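Local coordinates for phosphoprotein (Lettuce necrotic yellows virus, PDB 3T4R) that probably serves as a non-catalytic polymerase cofactor in viral transcription and replication, holding the L polymerase on the nucleoprotein-RNA template and keeping soluble nucleoprotein off non-genomic RNA, at residues Lys8-Leu11 with Leu12-Asp16. Numbering follows the deposited sequence.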
ATOM      1  N   LYS A   8      -2.045  -6.527   4.820  1.00 34.72           N
ATOM      2  CA  LYS A   8      -1.628  -5.324   4.055  1.00 32.24           C
ATOM      3  C   LYS A   8      -0.247  -5.498   3.299  1.00 32.67           C
ATOM      4  O   LYS A   8      -0.111  -5.105   2.106  1.00 31.78           O
ATOM      5  CB  LYS A   8      -1.585  -4.088   4.983  1.00 31.28           C
ATOM      6  CG  LYS A   8      -2.971  -3.680   5.460  1.00 31.38           C
ATOM      7  CD  LYS A   8      -2.948  -2.445   6.292  1.00 32.14           C
ATOM      8  CE  LYS A   8      -4.282  -2.177   6.660  1.00 32.44           C
ATOM      9  NZ  LYS A   8      -4.436  -0.853   7.381  1.00 39.21           N
ATOM     10  N   GLU A   9       0.724  -6.074   3.987  1.00 32.48           N
ATOM     11  CA  GLU A   9       2.044  -6.390   3.418  1.00 34.04           C
ATOM     12  C   GLU A   9       1.903  -7.396   2.261  1.00 34.15           C
ATOM     13  O   GLU A   9       2.542  -7.268   1.237  1.00 35.03           O
ATOM     14  CB  GLU A   9       2.986  -6.871   4.517  1.00 34.66           C
ATOM     15  CG  GLU A   9       3.399  -5.759   5.478  1.00 38.28           C
ATOM     16  CD  GLU A   9       4.260  -6.261   6.645  1.00 47.72           C
ATOM     17  OE1 GLU A   9       4.979  -7.283   6.498  1.00 51.66           O
ATOM     18  OE2 GLU A   9       4.182  -5.688   7.757  1.00 55.13           O
ATOM     19  N   LYS A  10       1.006  -8.349   2.408  1.00 34.44           N
ATOM     20  CA  LYS A  10       0.737  -9.365   1.395  1.00 33.96           C
ATOM     21  C   LYS A  10       0.052  -8.691   0.222  1.00 34.10           C
ATOM     22  O   LYS A  10       0.337  -9.053  -0.880  1.00 34.40           O
ATOM     23  CB  LYS A  10      -0.194 -10.447   1.977  1.00 35.91           C
ATOM     24  CG  LYS A  10      -0.491 -11.560   1.044  1.00 37.55           C
ATOM     25  CD  LYS A  10      -1.637 -12.517   1.432  1.00 40.64           C
ATOM     26  CE  LYS A  10      -1.349 -13.290   2.683  1.00 42.62           C
ATOM     27  NZ  LYS A  10      -2.403 -14.327   2.982  1.00 50.33           N
ATOM     28  N   LEU A  11      -0.830  -7.705   0.458  1.00 32.48           N
ATOM     29  CA  LEU A  11      -1.440  -6.987  -0.622  1.00 33.60           C
ATOM     30  C   LEU A  11      -0.440  -6.224  -1.404  1.00 33.29           C
ATOM     31  O   LEU A  11      -0.460  -6.241  -2.618  1.00 36.16           O
ATOM     32  CB  LEU A  11      -2.465  -5.985  -0.096  1.00 34.37           C
ATOM     33  CG  LEU A  11      -3.698  -5.599  -0.889  1.00 37.66           C
ATOM     34  CD1 LEU A  11      -4.149  -4.196  -0.652  1.00 37.24           C
ATOM     35  CD2 LEU A  11      -3.813  -5.963  -2.392  1.00 37.44           C
ATOM     36  N   LEU A  12       0.419  -5.492  -0.723  1.00 32.26           N
ATOM     37  CA  LEU A  12       1.493  -4.774  -1.388  1.00 33.50           C
ATOM     38  C   LEU A  12       2.339  -5.733  -2.277  1.00 34.93           C
ATOM     39  O   LEU A  12       2.710  -5.374  -3.378  1.00 34.78           O
ATOM     40  CB  LEU A  12       2.389  -4.107  -0.363  1.00 32.57           C
ATOM     41  CG  LEU A  12       1.792  -2.949   0.413  1.00 35.11           C
ATOM     42  CD1 LEU A  12       2.708  -2.417   1.494  1.00 32.33           C
ATOM     43  CD2 LEU A  12       1.466  -1.796  -0.609  1.00 39.04           C
ATOM     44  N   ALA A  13       2.680  -6.928  -1.792  1.00 33.62           N
ATOM     45  CA  ALA A  13       3.327  -7.924  -2.663  1.00 34.70           C
ATOM     46  C   ALA A  13       2.492  -8.398  -3.869  1.00 37.48           C
ATOM     47  O   ALA A  13       3.055  -8.623  -4.950  1.00 38.81           O
ATOM     48  CB  ALA A  13       3.762  -9.120  -1.852  1.00 36.39           C
ATOM     49  N   ASP A  14       1.182  -8.580  -3.651  1.00 36.88           N
ATOM     50  CA  ASP A  14       0.263  -9.079  -4.649  1.00 38.17           C
ATOM     51  C   ASP A  14       0.074  -8.014  -5.669  1.00 40.36           C
ATOM     52  O   ASP A  14      -0.323  -8.297  -6.786  1.00 44.21           O
ATOM     53  CB  ASP A  14      -1.079  -9.384  -4.019  1.00 37.25           C
ATOM     54  CG  ASP A  14      -1.086 -10.672  -3.220  1.00 42.47           C
ATOM     55  OD1 ASP A  14      -0.199 -11.552  -3.401  1.00 38.38           O
ATOM     56  OD2 ASP A  14      -2.031 -10.828  -2.416  1.00 48.13           O
ATOM     57  N   LEU A  15       0.331  -6.758  -5.297  1.00 38.33           N
ATOM     58  CA  LEU A  15       0.251  -5.651  -6.253  1.00 38.78           C
ATOM     59  C   LEU A  15       1.613  -5.295  -6.873  1.00 39.82           C
ATOM     60  O   LEU A  15       1.742  -4.292  -7.542  1.00 40.14           O
ATOM     61  CB  LEU A  15      -0.336  -4.419  -5.548  1.00 38.37           C
ATOM     62  CG  LEU A  15      -1.779  -4.545  -5.080  1.00 39.23           C
ATOM     63  CD1 LEU A  15      -2.157  -3.229  -4.306  1.00 42.14           C
ATOM     64  CD2 LEU A  15      -2.773  -4.740  -6.212  1.00 42.71           C
ATOM     65  N   ASP A  16       2.610  -6.153  -6.660  1.00 38.98           N
ATOM     66  CA  ASP A  16       3.910  -6.101  -7.359  1.00 42.06           C
ATOM     67  C   ASP A  16       4.910  -5.152  -6.778  1.00 41.12           C
ATOM     68  O   ASP A  16       5.891  -4.930  -7.347  1.00 43.67           O
ATOM     69  CB  ASP A  16       3.745  -5.913  -8.872  1.00 45.81           C
ATOM     70  CG  ASP A  16       3.227  -7.191  -9.546  1.00 51.16           C
ATOM     71  OD1 ASP A  16       3.797  -8.287  -9.352  1.00 47.58           O
ATOM     72  OD2 ASP A  16       2.173  -7.094 -10.216  1.00 52.37           O
TER
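L11 and L15, one turn apart on the buried side of helix 4-14, meet at a slant: methyl CD2 of L11 sits 3.7 Å from the branch carbon CG of L15 and is equally near L15 CD1. With chi1 at -65°, L15 carries CG beside its own backbone N, where it also rests against the carbonyl oxygen of L11. That same oxygen accepts the L15 N-H, 2.8 Å from O to N, though at 135° the bond is clearly bent. Earlier in the turn the bonding is straighter: L12 N meets K8 O at 2.9 Å and 170°, and the amides bend further off line toward the helix end. L12 also brings its CG to within 3.3 Å of K8 O. On another face K10 and D14 run side by side in the same direction. Aliphatic CG of K10 lies 3.9 Å from D14 OD2, but NZ stays 6.4 Å from that oxygen, so any attraction between the two charges acts at a distance. Beyond this turn, L12 and L15 both pack on I58 of helix 50-72, and K8 NZ reaches V34 O and a salt bridge with D36. The helix closes in a Schellman motif: D16, with positive phi, is the C-prime residue; its N bonds A13 O at 3.0 Å, and the amide of the residue after it reaches back to L12 O, ending the first helix of this small helical C-terminal domain.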